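Local coordinates for PAN2-PAN3 deadenylation complex catalytic subunit pan2 (Neurospora crassa, PDB 4CZW), which shortens the poly(A) tails of messenger RNA as the catalytic subunit of the PAN2-PAN3 deadenylase, releasing 5'-AMP, with a divalent metal cation as cofactor, at residues R224-K232 against L281-I292. Sequence-based numbering, arbitrary orientation.
Sequences RITFSQVLK and LWSTPGWLPEEI
Phe227 and Trp287 both hold CG anti to the backbone N (chi1 174° and -165°), which lays the indole of Trp287 across Phe227, its six-membered ring under Phe227 CB and its NE1 directed to Ile225 O. The Phe227 ring turns its edge to the Trp287 face in an offset edge-to-face pair, its centroid 5.7 Å from that of the Trp287 six-membered ring, while Phe227 CB makes a CH-pi contact over that ring. The indole edge is engaged as well: Trp287 NE1 donates a nearly straight hydrogen bond to Ile225 O (2.6 Å), which lies close to the ring plane, and Trp287 CZ2 packs against Val230 CG2. A water completes this end, accepting from Phe227 N and donating to Trp287 O, so the first turn of helix 227-235 is tied to the loop through backbone as well as side chains. A serine in place of Trp287 would probably leave Ile225 O without its indole donor and open a gap beside Phe227 CB and Val230 CG2, between the helix and Trp282. Farther along, Leu288 CD1 covers the centre of one face of the Phe227 ring, 4.1 Å from its centroid, Pro289 CD lies against Phe227 CB and CD2, and Trp282 CH2 approaches Phe227 CE1 obliquely. Leu231 CD2 meets Ile292 CD1 at 3.7 Å, carrying the apolar packing to the start of strand 291-297. At the other end, Ile225 CB rests on Leu281 CD1. Thr226 and Gln229 form a capping box: Thr226 N donates to Gln229 OE1 (3.1 Å), and Gln229 N returns a weak bond to Thr226 OG1. The arrangement is a capped helix N-terminus packed through aromatic residues on a helix-to-strand connection, within the ubiquitin-specific-protease-like domain, predicted to be catalytically inactive and to serve as a scaffold.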
loop_
_atom_site.group_PDB
_atom_site.type_symbol
_atom_site.label_atom_id
_atom_site.label_comp_id
_atom_site.label_asym_id
_atom_site.label_seq_id
_atom_site.Cartn_x
_atom_site.Cartn_y
_atom_site.Cartn_z
ATOM N N ARG A 224 6.192 0.837 38.422
ATOM C CA ARG A 224 6.935 -0.201 37.711
ATOM C C ARG A 224 6.027 -1.046 36.823
ATOM O O ARG A 224 6.141 -2.271 36.785
ATOM C CB ARG A 224 7.693 -1.096 38.695
ATOM C CG ARG A 224 8.848 -0.399 39.399
ATOM C CD ARG A 224 9.627 -1.360 40.282
ATOM N NE ARG A 224 10.809 -0.728 40.862
ATOM C CZ ARG A 224 11.669 -1.346 41.665
ATOM N NH1 ARG A 224 11.482 -2.618 41.988
ATOM N NH2 ARG A 224 12.718 -0.692 42.146
ATOM N N ILE A 225 5.123 -0.380 36.112
ATOM C CA ILE A 225 4.256 -1.049 35.152
ATOM C C ILE A 225 4.979 -1.177 33.815
ATOM O O ILE A 225 5.385 -0.177 33.226
ATOM C CB ILE A 225 2.934 -0.285 34.951
ATOM C CG1 ILE A 225 2.392 0.210 36.293
ATOM C CG2 ILE A 225 1.915 -1.161 34.237
ATOM C CD1 ILE A 225 1.155 1.073 36.170
ATOM N N THR A 226 5.143 -2.408 33.343
ATOM C CA THR A 226 5.896 -2.654 32.117
ATOM C C THR A 226 4.982 -2.888 30.919
ATOM O O THR A 226 3.788 -3.141 31.073
ATOM C CB THR A 226 6.836 -3.863 32.269
ATOM O OG1 THR A 226 6.062 -5.057 32.440
ATOM C CG2 THR A 226 7.749 -3.680 33.471
ATOM N N PHE A 227 5.559 -2.799 29.722
ATOM C CA PHE A 227 4.819 -3.026 28.486
ATOM C C PHE A 227 4.399 -4.485 28.360
ATOM O O PHE A 227 3.341 -4.792 27.810
ATOM C CB PHE A 227 5.662 -2.610 27.276
ATOM C CG PHE A 227 5.032 -2.946 25.952
ATOM C CD1 PHE A 227 4.034 -2.145 25.422
ATOM C CD2 PHE A 227 5.444 -4.058 25.234
ATOM C CE1 PHE A 227 3.455 -2.450 24.205
ATOM C CE2 PHE A 227 4.868 -4.368 24.017
ATOM C CZ PHE A 227 3.872 -3.563 23.501
ATOM N N SER A 228 5.237 -5.380 28.873
ATOM C CA SER A 228 4.955 -6.810 28.842
ATOM C C SER A 228 3.699 -7.136 29.645
ATOM O O SER A 228 2.911 -8.001 29.261
ATOM C CB SER A 228 6.148 -7.603 29.381
ATOM O OG SER A 228 7.303 -7.387 28.589
ATOM N N GLN A 229 3.519 -6.433 30.758
ATOM C CA GLN A 229 2.348 -6.619 31.607
ATOM C C GLN A 229 1.090 -6.064 30.946
ATOM O O GLN A 229 0.010 -6.646 31.058
ATOM C CB GLN A 229 2.565 -5.953 32.967
ATOM C CG GLN A 229 3.638 -6.612 33.818
ATOM C CD GLN A 229 4.035 -5.767 35.012
ATOM O OE1 GLN A 229 3.722 -4.578 35.076
ATOM N NE2 GLN A 229 4.727 -6.378 35.966
ATOM N N VAL A 230 1.236 -4.935 30.261
ATOM C CA VAL A 230 0.119 -4.306 29.565
ATOM C C VAL A 230 -0.324 -5.161 28.379
ATOM O O VAL A 230 -1.519 -5.307 28.115
ATOM C CB VAL A 230 0.487 -2.885 29.085
ATOM C CG1 VAL A 230 -0.612 -2.306 28.209
ATOM C CG2 VAL A 230 0.751 -1.979 30.278
ATOM N N LEU A 231 0.649 -5.734 27.677
ATOM C CA LEU A 231 0.366 -6.627 26.558
ATOM C C LEU A 231 -0.352 -7.889 27.029
ATOM O O LEU A 231 -1.327 -8.326 26.414
ATOM C CB LEU A 231 1.659 -6.998 25.830
ATOM C CG LEU A 231 1.534 -8.040 24.717
ATOM C CD1 LEU A 231 0.544 -7.582 23.660
ATOM C CD2 LEU A 231 2.890 -8.325 24.095
ATOM N N LYS A 232 0.139 -8.469 28.120
ATOM C CA LYS A 232 -0.458 -9.669 28.696
ATOM C C LYS A 232 -1.898 -9.420 29.132
ATOM O O LYS A 232 -2.779 -10.251 28.909
ATOM C CB LYS A 232 0.372 -10.160 29.884
ATOM C CG LYS A 232 -0.295 -11.261 30.693
ATOM C CD LYS A 232 0.575 -11.703 31.857
ATOM C CE LYS A 232 -0.136 -12.739 32.710
ATOM N NZ LYS A 232 -0.557 -13.924 31.912
ATOM N N LEU A 281 2.357 7.272 31.561
ATOM C CA LEU A 281 2.972 5.952 31.519
ATOM C C LEU A 281 3.799 5.762 30.250
ATOM O O LEU A 281 4.935 5.292 30.303
ATOM C CB LEU A 281 1.902 4.863 31.615
ATOM C CG LEU A 281 2.398 3.416 31.679
ATOM C CD1 LEU A 281 3.168 3.172 32.967
ATOM C CD2 LEU A 281 1.240 2.438 31.548
ATOM N N TRP A 282 3.221 6.134 29.112
ATOM C CA TRP A 282 3.886 5.972 27.823
ATOM C C TRP A 282 5.052 6.937 27.638
ATOM O O TRP A 282 5.943 6.694 26.824
ATOM C CB TRP A 282 2.884 6.158 26.683
ATOM C CG TRP A 282 2.230 4.887 26.245
ATOM C CD1 TRP A 282 0.984 4.445 26.583
ATOM C CD2 TRP A 282 2.791 3.891 25.384
ATOM N NE1 TRP A 282 0.733 3.234 25.983
ATOM C CE2 TRP A 282 1.828 2.872 25.242
ATOM C CE3 TRP A 282 4.014 3.760 24.720
ATOM C CZ2 TRP A 282 2.050 1.739 24.462
ATOM C CZ3 TRP A 282 4.232 2.636 23.946
ATOM C CH2 TRP A 282 3.256 1.640 23.824
ATOM N N SER A 283 5.044 8.031 28.393
ATOM C CA SER A 283 6.095 9.036 28.284
ATOM C C SER A 283 7.370 8.595 28.994
ATOM O O SER A 283 8.411 9.241 28.873
ATOM C CB SER A 283 5.619 10.373 28.850
ATOM O OG SER A 283 5.405 10.291 30.248
ATOM N N THR A 284 7.279 7.497 29.738
ATOM C CA THR A 284 8.434 6.937 30.431
ATOM C C THR A 284 9.501 6.513 29.429
ATOM O O THR A 284 9.227 5.724 28.524
ATOM C CB THR A 284 8.037 5.728 31.300
ATOM O OG1 THR A 284 7.018 6.118 32.229
ATOM C CG2 THR A 284 9.240 5.197 32.063
ATOM N N PRO A 285 10.723 7.045 29.582
ATOM C CA PRO A 285 11.826 6.744 28.664
ATOM C C PRO A 285 12.201 5.264 28.650
ATOM O O PRO A 285 12.487 4.688 29.699
ATOM C CB PRO A 285 12.981 7.594 29.212
ATOM C CG PRO A 285 12.621 7.863 30.635
ATOM C CD PRO A 285 11.131 7.974 30.650
ATOM N N GLY A 286 12.188 4.664 27.464
ATOM C CA GLY A 286 12.566 3.272 27.301
ATOM C C GLY A 286 11.476 2.294 27.694
ATOM O O GLY A 286 11.745 1.117 27.930
ATOM N N TRP A 287 10.239 2.779 27.759
ATOM C CA TRP A 287 9.117 1.944 28.174
ATOM C C TRP A 287 8.729 0.946 27.089
ATOM O O TRP A 287 8.350 -0.186 27.386
ATOM C CB TRP A 287 7.911 2.808 28.544
ATOM C CG TRP A 287 6.856 2.062 29.301
ATOM C CD1 TRP A 287 6.879 1.735 30.625
ATOM C CD2 TRP A 287 5.619 1.554 28.784
ATOM N NE1 TRP A 287 5.736 1.052 30.964
ATOM C CE2 TRP A 287 4.946 0.929 29.851
ATOM C CE3 TRP A 287 5.017 1.567 27.521
ATOM C CZ2 TRP A 287 3.701 0.322 29.697
ATOM C CZ3 TRP A 287 3.782 0.963 27.369
ATOM C CH2 TRP A 287 3.137 0.349 28.452
ATOM N N LEU A 288 8.820 1.371 25.832
ATOM C CA LEU A 288 8.503 0.498 24.707
ATOM C C LEU A 288 9.737 -0.263 24.243
ATOM O O LEU A 288 10.670 0.331 23.703
ATOM C CB LEU A 288 7.918 1.302 23.544
ATOM C CG LEU A 288 7.624 0.509 22.268
ATOM C CD1 LEU A 288 6.596 -0.581 22.530
ATOM C CD2 LEU A 288 7.158 1.431 21.151
ATOM N N PRO A 289 9.746 -1.587 24.455
ATOM C CA PRO A 289 10.870 -2.424 24.031
ATOM C C PRO A 289 10.820 -2.723 22.537
ATOM O O PRO A 289 9.732 -2.858 21.976
ATOM C CB PRO A 289 10.677 -3.699 24.853
ATOM C CG PRO A 289 9.202 -3.789 25.031
ATOM C CD PRO A 289 8.697 -2.371 25.129
ATOM N N GLU A 290 11.982 -2.819 21.903
ATOM C CA GLU A 290 12.042 -3.157 20.487
ATOM C C GLU A 290 12.009 -4.668 20.301
ATOM O O GLU A 290 11.989 -5.167 19.176
ATOM C CB GLU A 290 13.300 -2.576 19.838
ATOM C CG GLU A 290 14.598 -3.137 20.391
ATOM C CD GLU A 290 15.774 -2.905 19.463
ATOM O OE1 GLU A 290 15.673 -3.268 18.272
ATOM O OE2 GLU A 290 16.798 -2.356 19.924
ATOM N N GLU A 291 11.997 -5.393 21.415
ATOM C CA GLU A 291 12.037 -6.847 21.374
ATOM C C GLU A 291 11.298 -7.457 22.561
ATOM O O GLU A 291 11.567 -7.115 23.713
ATOM C CB GLU A 291 13.488 -7.330 21.347
ATOM C CG GLU A 291 13.674 -8.734 20.807
ATOM C CD GLU A 291 15.135 -9.089 20.616
ATOM O OE1 GLU A 291 15.925 -8.891 21.562
ATOM O OE2 GLU A 291 15.492 -9.566 19.520
ATOM N N ILE A 292 10.361 -8.354 22.274
ATOM C CA ILE A 292 9.606 -9.038 23.320
ATOM C C ILE A 292 9.560 -10.542 23.079
ATOM O O ILE A 292 9.710 -11.007 21.948
ATOM C CB ILE A 292 8.159 -8.510 23.421
ATOM C CG1 ILE A 292 7.430 -8.681 22.087
ATOM C CG2 ILE A 292 8.144 -7.055 23.857
ATOM C CD1 ILE A 292 5.995 -8.203 22.110
HETATM O O HOH W 1 8.119 -1.709 29.591
#